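Local coordinates for alpha-1,4-endofucoidanase (Mariniflexile fucanivorans, PDB 6DLH), which hydrolyses alpha-1,4-linked fucoidan within the chain, as a retaining endo-acting enzyme of glycoside hydrolase family 107, and binds several calcium ions, at residues 70-75 and 423-428; 429-434 and 439-444; 447-450 and 456-459; 472-475 and 479-482; 497-502 and 506-511. One frame throughout, in Å; residues are numbered along the deposited sequence.

Interaction 1 (70-75 and 423-428); sequences TQIKDI and WSRQYT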
# COMPACT_ATOMS: atom_id res chain seq x y z
N THR A 70 1.52 8.69 -11.74
CA THR A 70 1.86 9.03 -13.11
C THR A 70 0.62 8.91 -13.99
O THR A 70 0.32 9.81 -14.77
CB THR A 70 3.00 8.15 -13.67
OG1 THR A 70 4.17 8.55 -12.96
CG2 THR A 70 3.22 8.32 -15.17
N GLN A 71 -0.10 7.79 -13.84
CA GLN A 71 -1.28 7.50 -14.64
C GLN A 71 -2.35 8.58 -14.47
O GLN A 71 -3.10 8.83 -15.41
CB GLN A 71 -1.83 6.12 -14.31
CG GLN A 71 -2.90 5.63 -15.27
CD GLN A 71 -3.61 4.41 -14.74
OE1 GLN A 71 -3.79 4.25 -13.54
NE2 GLN A 71 -4.04 3.54 -15.65
N ILE A 72 -2.43 9.22 -13.29
CA ILE A 72 -3.55 10.12 -13.03
C ILE A 72 -3.10 11.58 -13.09
O ILE A 72 -3.79 12.47 -12.59
CB ILE A 72 -4.28 9.77 -11.71
CG1 ILE A 72 -3.39 9.96 -10.48
CG2 ILE A 72 -4.88 8.36 -11.78
CD1 ILE A 72 -4.16 10.24 -9.21
N LYS A 73 -1.96 11.83 -13.76
CA LYS A 73 -1.38 13.16 -13.86
C LYS A 73 -2.40 14.15 -14.41
O LYS A 73 -2.43 15.30 -13.97
CB LYS A 73 -0.16 13.16 -14.80
CG LYS A 73 1.20 13.04 -14.12
CD LYS A 73 2.34 12.91 -15.12
CE LYS A 73 2.79 14.24 -15.69
NZ LYS A 73 3.62 14.99 -14.71
N ASP A 74 -3.23 13.70 -15.35
CA ASP A 74 -4.15 14.56 -16.07
C ASP A 74 -5.44 14.82 -15.28
O ASP A 74 -6.28 15.60 -15.72
CB ASP A 74 -4.41 14.02 -17.48
CG ASP A 74 -4.93 15.06 -18.45
OD1 ASP A 74 -4.62 16.25 -18.26
OD2 ASP A 74 -5.65 14.67 -19.39
N ILE A 75 -5.58 14.20 -14.10
CA ILE A 75 -6.76 14.41 -13.28
C ILE A 75 -6.51 15.55 -12.29
O ILE A 75 -5.83 15.37 -11.29
CB ILE A 75 -7.21 13.11 -12.57
CG1 ILE A 75 -7.33 11.95 -13.56
CG2 ILE A 75 -8.51 13.37 -11.83
CD1 ILE A 75 -7.66 10.61 -12.92
N TRP A 423 -7.47 26.42 -8.99
CA TRP A 423 -6.21 25.73 -8.77
C TRP A 423 -6.45 24.23 -8.66
O TRP A 423 -7.52 23.78 -8.27
CB TRP A 423 -5.52 26.28 -7.51
CG TRP A 423 -4.91 27.64 -7.68
CD1 TRP A 423 -5.54 28.85 -7.57
CD2 TRP A 423 -3.53 27.93 -7.97
NE1 TRP A 423 -4.66 29.87 -7.79
CE2 TRP A 423 -3.42 29.34 -8.03
CE3 TRP A 423 -2.39 27.15 -8.19
CZ2 TRP A 423 -2.20 29.97 -8.30
CZ3 TRP A 423 -1.20 27.77 -8.46
CH2 TRP A 423 -1.10 29.16 -8.51
N SER A 424 -5.41 23.44 -8.98
CA SER A 424 -5.55 22.00 -9.06
C SER A 424 -5.58 21.38 -7.66
O SER A 424 -4.99 21.91 -6.72
CB SER A 424 -4.46 21.40 -9.91
OG SER A 424 -3.18 21.60 -9.32
N ARG A 425 -6.31 20.26 -7.55
CA ARG A 425 -6.27 19.36 -6.40
C ARG A 425 -6.43 20.12 -5.09
O ARG A 425 -7.31 20.97 -4.98
CB ARG A 425 -5.03 18.46 -6.47
CG ARG A 425 -4.88 17.76 -7.81
CD ARG A 425 -3.81 16.70 -7.79
NE ARG A 425 -3.91 15.85 -8.96
CZ ARG A 425 -3.08 14.86 -9.26
NH1 ARG A 425 -3.30 14.10 -10.33
NH2 ARG A 425 -2.01 14.63 -8.52
N GLN A 426 -5.57 19.81 -4.10
CA GLN A 426 -5.64 20.41 -2.77
C GLN A 426 -4.44 21.33 -2.49
O GLN A 426 -4.59 22.30 -1.76
CB GLN A 426 -5.76 19.33 -1.69
CG GLN A 426 -7.15 18.70 -1.61
CD GLN A 426 -8.18 19.67 -1.09
OE1 GLN A 426 -8.10 20.14 0.04
NE2 GLN A 426 -9.18 19.95 -1.92
N TYR A 427 -3.27 21.04 -3.07
CA TYR A 427 -2.10 21.87 -2.81
C TYR A 427 -1.30 22.13 -4.08
O TYR A 427 -1.37 21.36 -5.03
CB TYR A 427 -1.12 21.16 -1.87
CG TYR A 427 -1.69 20.58 -0.60
CD1 TYR A 427 -2.24 21.39 0.39
CD2 TYR A 427 -1.60 19.22 -0.35
CE1 TYR A 427 -2.72 20.85 1.58
CE2 TYR A 427 -2.08 18.66 0.83
CZ TYR A 427 -2.63 19.48 1.80
OH TYR A 427 -3.09 18.92 2.96
N THR A 428 -0.50 23.21 -4.05
CA THR A 428 0.55 23.43 -5.04
C THR A 428 1.90 23.37 -4.32
O THR A 428 2.22 24.27 -3.54
CB THR A 428 0.34 24.74 -5.81
OG1 THR A 428 -0.87 24.65 -6.55
CG2 THR A 428 1.48 25.07 -6.76
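Ile75 O is held by two nitrogens of one guanidinium. Arg425 NE reaches Ile75 O at 3.1 Å and Arg425 NH1 reaches it at 3.0 Å, a side-on grip with the oxygen lying in the guanidinium plane. NE stands nearly along the C=O axis, whereas NH1 is tilted 25° from the carbonyl plane, and both bonds are bent to share the one acceptor. Ile72 O also lies at the guanidinium edge, 2.8 Å from Arg425 NH1, but the angle is too poor for a hydrogen bond. It accepts Ile75 N instead, at 2.9 Å, and so closes the type I turn from Ile72 to Ile75 that follows helix 66-71. This turn aims two carbonyls at the same cation. Ile72 CD1 only brushes the guanidinium, 4.1 Å from Arg425 NH1.

Further out, Arg425 is extended from CG to NE (chi3 166°), which carries the guanidinium across to the turn, and its NH2 donates to Ala140 O. The backbone of Arg425 bonds to that of Arg76, while Ile75 packs on Phe405 of helix 399-415. A calcium ion bound by Thr77 and Asp79 lies about 6 Å from the Arg425 side chain. A leucine in place of Arg425 would probably leave Ile75 O and Ala140 O without these donors inside a buried interface. The contact thus joins the catalytic part of the enzyme to the start of its first Ig-like domain through a buried arginine, whose charge is probably eased here by backbone carbonyls.

Interaction 2 (429-434 and 439-444); sequences ILPAIY and YSHNLV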
# COMPACT_ATOMS: atom_id res chain seq x y z
N ILE A 429 2.66 22.31 -4.58
CA ILE A 429 3.93 22.05 -3.90
C ILE A 429 5.07 22.57 -4.77
O ILE A 429 5.15 22.28 -5.96
CB ILE A 429 4.08 20.54 -3.59
CG1 ILE A 429 2.91 20.00 -2.75
CG2 ILE A 429 5.43 20.23 -2.96
CD1 ILE A 429 2.77 20.59 -1.36
N LEU A 430 5.95 23.37 -4.14
CA LEU A 430 7.10 23.95 -4.84
C LEU A 430 8.35 23.18 -4.43
O LEU A 430 8.45 22.75 -3.29
CB LEU A 430 7.21 25.42 -4.45
CG LEU A 430 6.01 26.31 -4.77
CD1 LEU A 430 6.27 27.74 -4.33
CD2 LEU A 430 5.65 26.27 -6.26
N PRO A 431 9.33 22.96 -5.34
CA PRO A 431 10.62 22.36 -4.98
C PRO A 431 11.28 23.07 -3.79
O PRO A 431 11.00 24.24 -3.52
CB PRO A 431 11.47 22.58 -6.23
CG PRO A 431 10.47 22.62 -7.36
CD PRO A 431 9.24 23.28 -6.78
N ALA A 432 12.14 22.33 -3.08
CA ALA A 432 12.87 22.83 -1.92
C ALA A 432 13.85 23.95 -2.33
O ALA A 432 14.29 24.03 -3.48
CB ALA A 432 13.59 21.69 -1.24
N ILE A 433 14.19 24.81 -1.36
CA ILE A 433 15.25 25.79 -1.54
C ILE A 433 16.59 25.11 -1.27
O ILE A 433 16.77 24.50 -0.22
CB ILE A 433 15.06 27.02 -0.62
CG1 ILE A 433 13.77 27.78 -0.94
CG2 ILE A 433 16.27 27.94 -0.70
CD1 ILE A 433 13.31 28.70 0.18
N TYR A 434 17.49 25.21 -2.25
CA TYR A 434 18.86 24.72 -2.13
C TYR A 434 19.81 25.92 -2.12
O TYR A 434 20.08 26.51 -3.16
CB TYR A 434 19.19 23.78 -3.29
CG TYR A 434 18.60 22.39 -3.17
CD1 TYR A 434 17.26 22.16 -3.42
CD2 TYR A 434 19.39 21.31 -2.81
CE1 TYR A 434 16.71 20.89 -3.32
CE2 TYR A 434 18.87 20.04 -2.70
CZ TYR A 434 17.52 19.82 -2.96
OH TYR A 434 17.00 18.56 -2.85
N TYR A 439 17.24 27.95 -8.76
CA TYR A 439 15.88 27.50 -8.52
C TYR A 439 15.06 27.70 -9.79
O TYR A 439 15.18 28.73 -10.44
CB TYR A 439 15.28 28.28 -7.35
CG TYR A 439 13.99 27.72 -6.81
CD1 TYR A 439 14.00 26.78 -5.79
CD2 TYR A 439 12.76 28.14 -7.30
CE1 TYR A 439 12.81 26.25 -5.29
CE2 TYR A 439 11.57 27.62 -6.81
CZ TYR A 439 11.60 26.67 -5.80
OH TYR A 439 10.44 26.15 -5.31
N SER A 440 14.22 26.70 -10.13
CA SER A 440 13.36 26.79 -11.31
C SER A 440 12.18 25.82 -11.22
O SER A 440 12.37 24.61 -11.18
CB SER A 440 14.15 26.56 -12.56
OG SER A 440 13.51 27.18 -13.66
N HIS A 441 10.96 26.37 -11.25
CA HIS A 441 9.74 25.56 -11.27
C HIS A 441 8.68 26.21 -12.15
O HIS A 441 8.39 27.40 -12.02
CB HIS A 441 9.20 25.31 -9.85
CG HIS A 441 8.00 24.42 -9.84
ND1 HIS A 441 8.10 23.04 -9.90
CD2 HIS A 441 6.68 24.70 -9.76
CE1 HIS A 441 6.89 22.51 -9.88
NE2 HIS A 441 6.00 23.51 -9.79
N ASN A 442 8.09 25.39 -13.03
CA ASN A 442 7.05 25.83 -13.95
C ASN A 442 5.66 25.58 -13.34
O ASN A 442 5.44 24.57 -12.68
CB ASN A 442 7.18 25.11 -15.30
CG ASN A 442 8.42 25.53 -16.06
OD1 ASN A 442 9.06 26.52 -15.72
ND2 ASN A 442 8.77 24.78 -17.10
N LEU A 443 4.74 26.52 -13.57
CA LEU A 443 3.33 26.35 -13.27
C LEU A 443 2.57 26.47 -14.59
O LEU A 443 2.80 27.42 -15.35
CB LEU A 443 2.87 27.41 -12.27
CG LEU A 443 3.42 27.29 -10.84
CD1 LEU A 443 2.76 28.32 -9.94
CD2 LEU A 443 3.22 25.90 -10.26
N VAL A 444 1.71 25.49 -14.88
CA VAL A 444 1.26 25.32 -16.26
C VAL A 444 -0.27 25.40 -16.32
O VAL A 444 -0.96 24.71 -15.58
CB VAL A 444 1.81 24.01 -16.87
CG1 VAL A 444 1.32 23.79 -18.30
CG2 VAL A 444 3.33 23.98 -16.81
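Tyr439 and His441 both leave strand 439-444 with CG trans to the backbone nitrogen (chi1 -168° and -177°), and this sends their rings across to Leu430, Pro431 and Ala432. The phenol ends on the backbone: Tyr439 OH donates to Pro431 O at 2.7 Å, with a C=O...donor angle of 125° and the hydroxyl tilted out of the carbonyl plane. The same ring offers its edge to the next carbonyl, Tyr439 CE1 lying 3.2 Å from Ala432 O. Leu430 CB comes to 3.4 Å from Tyr439 OH.

His441 is used differently, since Pro431 lies over one face of its imidazole. Pro431 CD is 3.3 Å from His441 ND1, and the two side chains cross at about a right angle. Leu430 CD2 reaches His441 CD2 at 4.0 Å. A phenylalanine in place of Tyr439 would probably keep the ring edge in position but leave Pro431 O without its hydroxyl donor.

The segments run in nearly opposite directions, yet the CA atoms of Pro431 and His441 are 7.1 Å apart, and side chains rather than backbone bonds span the gap. Strand 439-444 pairs instead with strand 479-484, while Ile433 makes backbone bonds to Glu514 and Ile516, just after strand 505-513, and Leu430 touches Val511 and Leu513 of that strand. Segment 429-434 thereby bridges the two sheets of the Ig-like domain. Across the gap to strand 439-444 the polar link is one phenol-to-carbonyl bond, and beside it proline and leucine carbons pack against the imidazole.

Interaction 3 (447-450 and 456-459); sequences VDFW and GITG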
# COMPACT_ATOMS: atom_id res chain seq x y z
N VAL A 447 -2.94 22.56 -16.00
CA VAL A 447 -2.38 21.62 -15.03
C VAL A 447 -2.60 22.17 -13.62
O VAL A 447 -3.34 21.58 -12.83
CB VAL A 447 -0.90 21.30 -15.33
CG1 VAL A 447 -0.29 20.35 -14.31
CG2 VAL A 447 -0.72 20.73 -16.73
N ASP A 448 -1.96 23.30 -13.31
CA ASP A 448 -1.94 23.85 -11.96
C ASP A 448 -3.11 24.80 -11.75
O ASP A 448 -3.52 25.04 -10.62
CB ASP A 448 -0.62 24.57 -11.68
CG ASP A 448 0.59 23.66 -11.73
OD1 ASP A 448 0.75 22.87 -10.80
OD2 ASP A 448 1.36 23.76 -12.70
N PHE A 449 -3.62 25.38 -12.84
CA PHE A 449 -4.71 26.33 -12.77
C PHE A 449 -5.31 26.51 -14.15
O PHE A 449 -4.66 26.23 -15.16
CB PHE A 449 -4.26 27.67 -12.19
CG PHE A 449 -2.93 28.19 -12.67
CD1 PHE A 449 -2.72 28.52 -14.01
CD2 PHE A 449 -1.88 28.38 -11.79
CE1 PHE A 449 -1.50 29.00 -14.44
CE2 PHE A 449 -0.66 28.87 -12.21
CZ PHE A 449 -0.47 29.17 -13.54
N TRP A 450 -6.57 26.96 -14.19
CA TRP A 450 -7.29 27.09 -15.45
C TRP A 450 -8.47 28.05 -15.26
O TRP A 450 -8.91 28.30 -14.14
CB TRP A 450 -7.74 25.72 -15.98
CG TRP A 450 -8.67 25.01 -15.05
CD1 TRP A 450 -10.03 25.12 -14.98
CD2 TRP A 450 -8.29 24.08 -14.01
NE1 TRP A 450 -10.52 24.33 -13.99
CE2 TRP A 450 -9.48 23.68 -13.37
CE3 TRP A 450 -7.06 23.56 -13.57
CZ2 TRP A 450 -9.48 22.78 -12.31
CZ3 TRP A 450 -7.07 22.67 -12.52
CH2 TRP A 450 -8.26 22.28 -11.90
N GLY A 456 -9.09 31.91 -20.90
CA GLY A 456 -7.69 31.70 -20.58
C GLY A 456 -7.27 32.43 -19.31
O GLY A 456 -7.96 33.34 -18.85
N ILE A 457 -6.13 32.00 -18.76
CA ILE A 457 -5.44 32.64 -17.66
C ILE A 457 -4.67 33.84 -18.22
O ILE A 457 -3.80 33.67 -19.07
CB ILE A 457 -4.48 31.62 -17.01
CG1 ILE A 457 -5.22 30.44 -16.39
CG2 ILE A 457 -3.53 32.30 -16.03
CD1 ILE A 457 -6.00 30.77 -15.12
N THR A 458 -4.99 35.05 -17.74
CA THR A 458 -4.49 36.28 -18.33
C THR A 458 -3.29 36.81 -17.55
O THR A 458 -2.63 37.74 -17.99
CB THR A 458 -5.57 37.35 -18.46
OG1 THR A 458 -6.20 37.55 -17.19
CG2 THR A 458 -6.59 37.05 -19.54
N GLY A 459 -3.02 36.20 -16.39
CA GLY A 459 -1.89 36.61 -15.57
C GLY A 459 -1.68 35.69 -14.38
O GLY A 459 -2.62 35.05 -13.91
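Phe449 and Ile457 flank a calcium-binding loop of the first Ig-like domain, at the crossing from the short strand 449-450 to strand 459-464. Their meeting is wholly apolar. Ile457 CG1 lies 3.9 Å from Phe449 CD1, and Ile457 CG2 is 4.2 Å from Phe449 CE1, so both branches of the isoleucine lie against the CD1-CE1 bond of the ring, the side chains crossing at about a right angle. Phe449 holds CG between its backbone nitrogen and carbonyl carbon (chi1 42°), which swings the ring toward Ile457. The CG1 branch also packs on main chain, Ile457 CG1 lying 4.0 Å from Trp450 CA.

Aromatic and cationic contacts hold the strand side. Phe449 meets Trp423 edge-to-face, while Trp450, whose CB points away from Ile457, makes a cation-pi contact with Lys413 through its indole and donates from NE1 to Lys413 O.

Hydrogen bonds fix the loop side, none of them running between 447-450 and 456-459. Gly456 N donates to Asp451 OD2 and Ile457 N to Glu445 OE2, both acceptors being carboxylates. Asp451 also coordinates the calcium, together with Gly419, Glu453 and Asp502, so one residue serves both the metal and the return of the chain. The backbone angles of Gly456 would drive a CB against the preceding carbonyl oxygen. Beyond it, Thr458 and Gly459 both face Gln501 in a classic beta bulge that leads into strand 459-464. The delta carbon of the isoleucine, Ile457 CD1, stops 3.7 Å from the carbonyl carbon Trp450 C.

Interaction 4 (472-475 and 479-482); sequences ISQT and TWTL
Gln474 lies over the indole of Trp480 across a beta hairpin of the Ig-like domain, strands 471-476 and 479-484, in which the two residues form an antiparallel non-hydrogen-bonded pair. Both the CB and the amide of the glutamine touch the ring system. Gln474 CB makes a CH-pi contact 4.1 Å from the centroid of the five-membered ring of Trp480, while Gln474 OE1 sits 3.4 Å above the indole plane, offset toward the rim. A bend at chi2 (138°) lays the amide across the indole, the planes 40° apart, and OE1 also accepts Gly478 N from the turn. The buried tryptophan continues inward onto Ile457 and Leu460.

On the same face of the sheet Ile472 and Leu482 run side by side and point the same way, Ile472 CG1 being 3.9 Å from Leu482 CD1.

The opposite face is polar. Thr475 crosses Thr481 at about a right angle and its OG1 donates to Thr481 OG1 at 2.7 Å; the latter also bonds to Asn442 OD1, which extends the polar chain to the neighbouring strand 439-444. Ser473 and Thr481 form a hydrogen-bonded pair, with Thr481 N donating to Ser473 O at 2.8 Å and Ser473 N to Thr481 O at 3.1 Å, and Thr475 N donates to Thr479 O nearer the turn. Thr481 O has a second donor, a water 2.9 Å away that also lies 2.9 Å from Ser473 OG.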
# COMPACT_ATOMS: atom_id res chain seq x y z
N ILE A 472 9.18 35.88 -11.24
CA ILE A 472 8.02 35.19 -11.77
C ILE A 472 7.77 35.70 -13.19
O ILE A 472 7.35 36.84 -13.38
CB ILE A 472 6.79 35.38 -10.86
CG1 ILE A 472 7.00 34.71 -9.49
CG2 ILE A 472 5.52 34.88 -11.55
CD1 ILE A 472 5.83 34.83 -8.53
N SER A 473 8.09 34.86 -14.17
CA SER A 473 8.01 35.27 -15.56
C SER A 473 7.21 34.27 -16.38
O SER A 473 7.03 33.12 -15.97
CB SER A 473 9.38 35.51 -16.16
OG SER A 473 10.22 34.38 -15.99
N GLN A 474 6.74 34.72 -17.55
CA GLN A 474 6.03 33.85 -18.47
C GLN A 474 6.99 33.38 -19.56
O GLN A 474 7.40 34.16 -20.42
CB GLN A 474 4.79 34.59 -18.99
CG GLN A 474 4.21 33.96 -20.24
CD GLN A 474 2.70 33.90 -20.20
OE1 GLN A 474 2.11 32.83 -20.34
NE2 GLN A 474 2.08 35.05 -19.99
N THR A 475 7.31 32.08 -19.53
CA THR A 475 8.42 31.55 -20.31
C THR A 475 7.94 30.92 -21.62
O THR A 475 8.72 30.73 -22.55
CB THR A 475 9.33 30.66 -19.45
OG1 THR A 475 8.49 29.68 -18.83
CG2 THR A 475 10.10 31.45 -18.42
N THR A 479 2.73 28.96 -19.60
CA THR A 479 3.69 28.50 -18.61
C THR A 479 4.30 29.69 -17.88
O THR A 479 4.86 30.59 -18.51
CB THR A 479 4.77 27.62 -19.25
OG1 THR A 479 4.09 26.51 -19.85
CG2 THR A 479 5.79 27.12 -18.25
N TRP A 480 4.17 29.68 -16.55
CA TRP A 480 4.87 30.63 -15.70
C TRP A 480 6.01 29.89 -14.99
O TRP A 480 5.91 28.69 -14.74
CB TRP A 480 3.91 31.31 -14.72
CG TRP A 480 3.09 32.38 -15.36
CD1 TRP A 480 3.31 33.73 -15.31
CD2 TRP A 480 1.93 32.19 -16.20
NE1 TRP A 480 2.36 34.39 -16.04
CE2 TRP A 480 1.51 33.48 -16.61
CE3 TRP A 480 1.22 31.07 -16.65
CZ2 TRP A 480 0.40 33.67 -17.43
CZ3 TRP A 480 0.12 31.26 -17.46
CH2 TRP A 480 -0.29 32.55 -17.84
N THR A 481 7.09 30.63 -14.70
CA THR A 481 8.27 30.07 -14.08
C THR A 481 8.65 30.91 -12.86
O THR A 481 8.72 32.13 -12.94
CB THR A 481 9.44 30.00 -15.07
OG1 THR A 481 8.94 29.31 -16.22
CG2 THR A 481 10.66 29.29 -14.53
N LEU A 482 8.84 30.21 -11.75
CA LEU A 482 9.45 30.74 -10.54
C LEU A 482 10.93 30.37 -10.60
O LEU A 482 11.27 29.18 -10.62
CB LEU A 482 8.78 30.08 -9.34
CG LEU A 482 7.51 30.74 -8.80
CD1 LEU A 482 6.43 30.84 -9.87
CD2 LEU A 482 7.00 29.99 -7.58
O HOH W 1 11.31 33.20 -13.63

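Interaction 5 (497-502 and 506-511); sequences ELMAQD and VTNREV. With CA (calcium ion), chain I.
Leu498 N donates to Arg509 O at 2.8 Å with an N-H...O angle of 167°, and Arg509 N returns the bond to Leu498 O. Ala500 and Thr507 repeat the exchange within the antiparallel hairpin of strands 494-502 and 505-513. Thr507 O takes a second donor, Trp423 NE1, which ties the hairpin to strand 422-423.

Glu497, Met499, Asn508 and Glu510 share one face. Glu497 is bent at chi2 (-75°), which brings its carboxylate over the partner strand, where Asn508 ND2 reaches the anti lone pair of Glu497 OE2 at 3.3 Å with the two groups' planes 54° apart. Glu510 adds a like charge, its OE2 4.2 Å from Glu497 OE1. Met499 lies alongside Asn508, and Met499 CB meets Val506 CG2 at a tight 3.4 Å.

The other face is apolar around Leu498, whose CG packs 3.7 Å from Val511 CG2. From this face Arg509 also extends its guanidinium to Ser424 O and Thr428 OG1.

At the hairpin's turn end Asp502 OD2 binds calcium with a water, Gly419, Asp451 and Glu453, while Asp502 OD1 accepts Asp504 N. The hairpin thus places one carboxylate directly on the metal. At its far end the two glutamates probably disfavour each other's ionisation, an effect that the Asn508 amide would partly offset.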
# COMPACT_ATOMS: atom_id res chain seq x y z
N GLU A 497 1.12 34.04 -1.27
CA GLU A 497 -0.02 33.74 -2.11
C GLU A 497 0.41 33.84 -3.57
O GLU A 497 1.09 34.79 -3.94
CB GLU A 497 -1.13 34.76 -1.85
CG GLU A 497 -1.60 34.82 -0.41
CD GLU A 497 -2.48 33.67 0.02
OE1 GLU A 497 -2.01 32.83 0.80
OE2 GLU A 497 -3.65 33.62 -0.42
N LEU A 498 0.03 32.84 -4.37
CA LEU A 498 0.04 32.99 -5.82
C LEU A 498 -1.36 33.38 -6.28
O LEU A 498 -2.35 32.91 -5.72
CB LEU A 498 0.52 31.70 -6.48
CG LEU A 498 2.02 31.41 -6.33
CD1 LEU A 498 2.40 30.17 -7.12
CD2 LEU A 498 2.86 32.60 -6.76
N MET A 499 -1.44 34.24 -7.31
CA MET A 499 -2.72 34.76 -7.74
C MET A 499 -2.90 34.55 -9.25
O MET A 499 -2.22 35.16 -10.07
CB MET A 499 -2.84 36.24 -7.40
CG MET A 499 -2.72 36.52 -5.92
SD MET A 499 -2.63 38.30 -5.64
CE MET A 499 -1.15 38.72 -6.54
N ALA A 500 -3.85 33.67 -9.59
CA ALA A 500 -4.14 33.39 -10.98
C ALA A 500 -5.30 34.25 -11.43
O ALA A 500 -6.27 34.42 -10.69
CB ALA A 500 -4.42 31.91 -11.16
N GLN A 501 -5.20 34.78 -12.66
CA GLN A 501 -6.16 35.75 -13.14
C GLN A 501 -6.77 35.27 -14.45
O GLN A 501 -6.07 34.68 -15.28
CB GLN A 501 -5.49 37.12 -13.34
CG GLN A 501 -6.47 38.22 -13.72
CD GLN A 501 -5.82 39.54 -14.08
OE1 GLN A 501 -4.83 39.60 -14.80
NE2 GLN A 501 -6.41 40.62 -13.58
N ASP A 502 -8.07 35.53 -14.61
CA ASP A 502 -8.74 35.48 -15.90
C ASP A 502 -9.63 36.72 -16.04
O ASP A 502 -9.61 37.60 -15.18
CB ASP A 502 -9.47 34.14 -16.12
CG ASP A 502 -10.59 33.82 -15.13
OD1 ASP A 502 -10.96 34.71 -14.33
OD2 ASP A 502 -11.09 32.66 -15.19
N VAL A 506 -9.49 37.07 -9.82
CA VAL A 506 -8.32 36.38 -9.30
C VAL A 506 -8.75 35.32 -8.29
O VAL A 506 -9.75 35.48 -7.60
CB VAL A 506 -7.34 37.38 -8.65
CG1 VAL A 506 -7.64 37.62 -7.18
CG2 VAL A 506 -5.89 36.94 -8.82
N THR A 507 -7.96 34.24 -8.22
CA THR A 507 -8.07 33.23 -7.17
C THR A 507 -6.69 32.97 -6.59
O THR A 507 -5.73 32.80 -7.35
CB THR A 507 -8.66 31.91 -7.71
OG1 THR A 507 -9.92 32.17 -8.33
CG2 THR A 507 -8.83 30.86 -6.64
N ASN A 508 -6.62 32.93 -5.26
CA ASN A 508 -5.37 32.82 -4.52
C ASN A 508 -5.13 31.36 -4.12
O ASN A 508 -6.07 30.62 -3.85
CB ASN A 508 -5.39 33.65 -3.23
CG ASN A 508 -5.37 35.15 -3.45
OD1 ASN A 508 -5.72 35.64 -4.52
ND2 ASN A 508 -4.97 35.88 -2.42
N ARG A 509 -3.85 31.00 -4.05
CA ARG A 509 -3.41 29.72 -3.52
C ARG A 509 -2.15 29.97 -2.71
O ARG A 509 -1.20 30.58 -3.21
CB ARG A 509 -3.21 28.74 -4.69
CG ARG A 509 -2.44 27.47 -4.37
CD ARG A 509 -3.25 26.37 -3.71
NE ARG A 509 -4.43 25.85 -4.40
CZ ARG A 509 -4.52 24.65 -4.97
NH1 ARG A 509 -3.44 24.06 -5.45
NH2 ARG A 509 -5.68 24.04 -5.03
N GLU A 510 -2.16 29.53 -1.45
CA GLU A 510 -1.01 29.68 -0.57
C GLU A 510 0.03 28.62 -0.93
O GLU A 510 -0.27 27.43 -0.96
CB GLU A 510 -1.44 29.56 0.90
CG GLU A 510 -0.28 29.68 1.87
CD GLU A 510 -0.63 29.34 3.31
OE1 GLU A 510 -0.21 28.27 3.79
OE2 GLU A 510 -1.32 30.15 3.95
N VAL A 511 1.26 29.08 -1.19
CA VAL A 511 2.38 28.21 -1.50
C VAL A 511 3.50 28.45 -0.49
O VAL A 511 3.64 29.55 0.04
CB VAL A 511 2.87 28.39 -2.96
CG1 VAL A 511 1.81 27.97 -3.97
CG2 VAL A 511 3.34 29.82 -3.25
CA CA I . -13.76 32.51 -16.16
O HOH W 2 -12.62 34.03 -17.84

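How the interactions relate
The contacts follow one another along the chain, none nested within or crossing another. Interaction 1 closes a loop of nearly 350 residues, joining the turn after helix 66-71 in the catalytic part to the first residues of the Ig-like domain. The others close short loops within that domain. Interaction 2 sets the entering segment beside strand 439-444, interaction 3 spans a calcium-binding loop, and interactions 4 and 5 are hairpins, one in each three-stranded sheet. Strand 439-444 shares a sheet with interaction 4 through the backbone of Leu443 and Trp480. Trp480 then meets Ile457 of interaction 3, and Arg509 of interaction 5 bonds back to Ser424 and Thr428 of interaction 1.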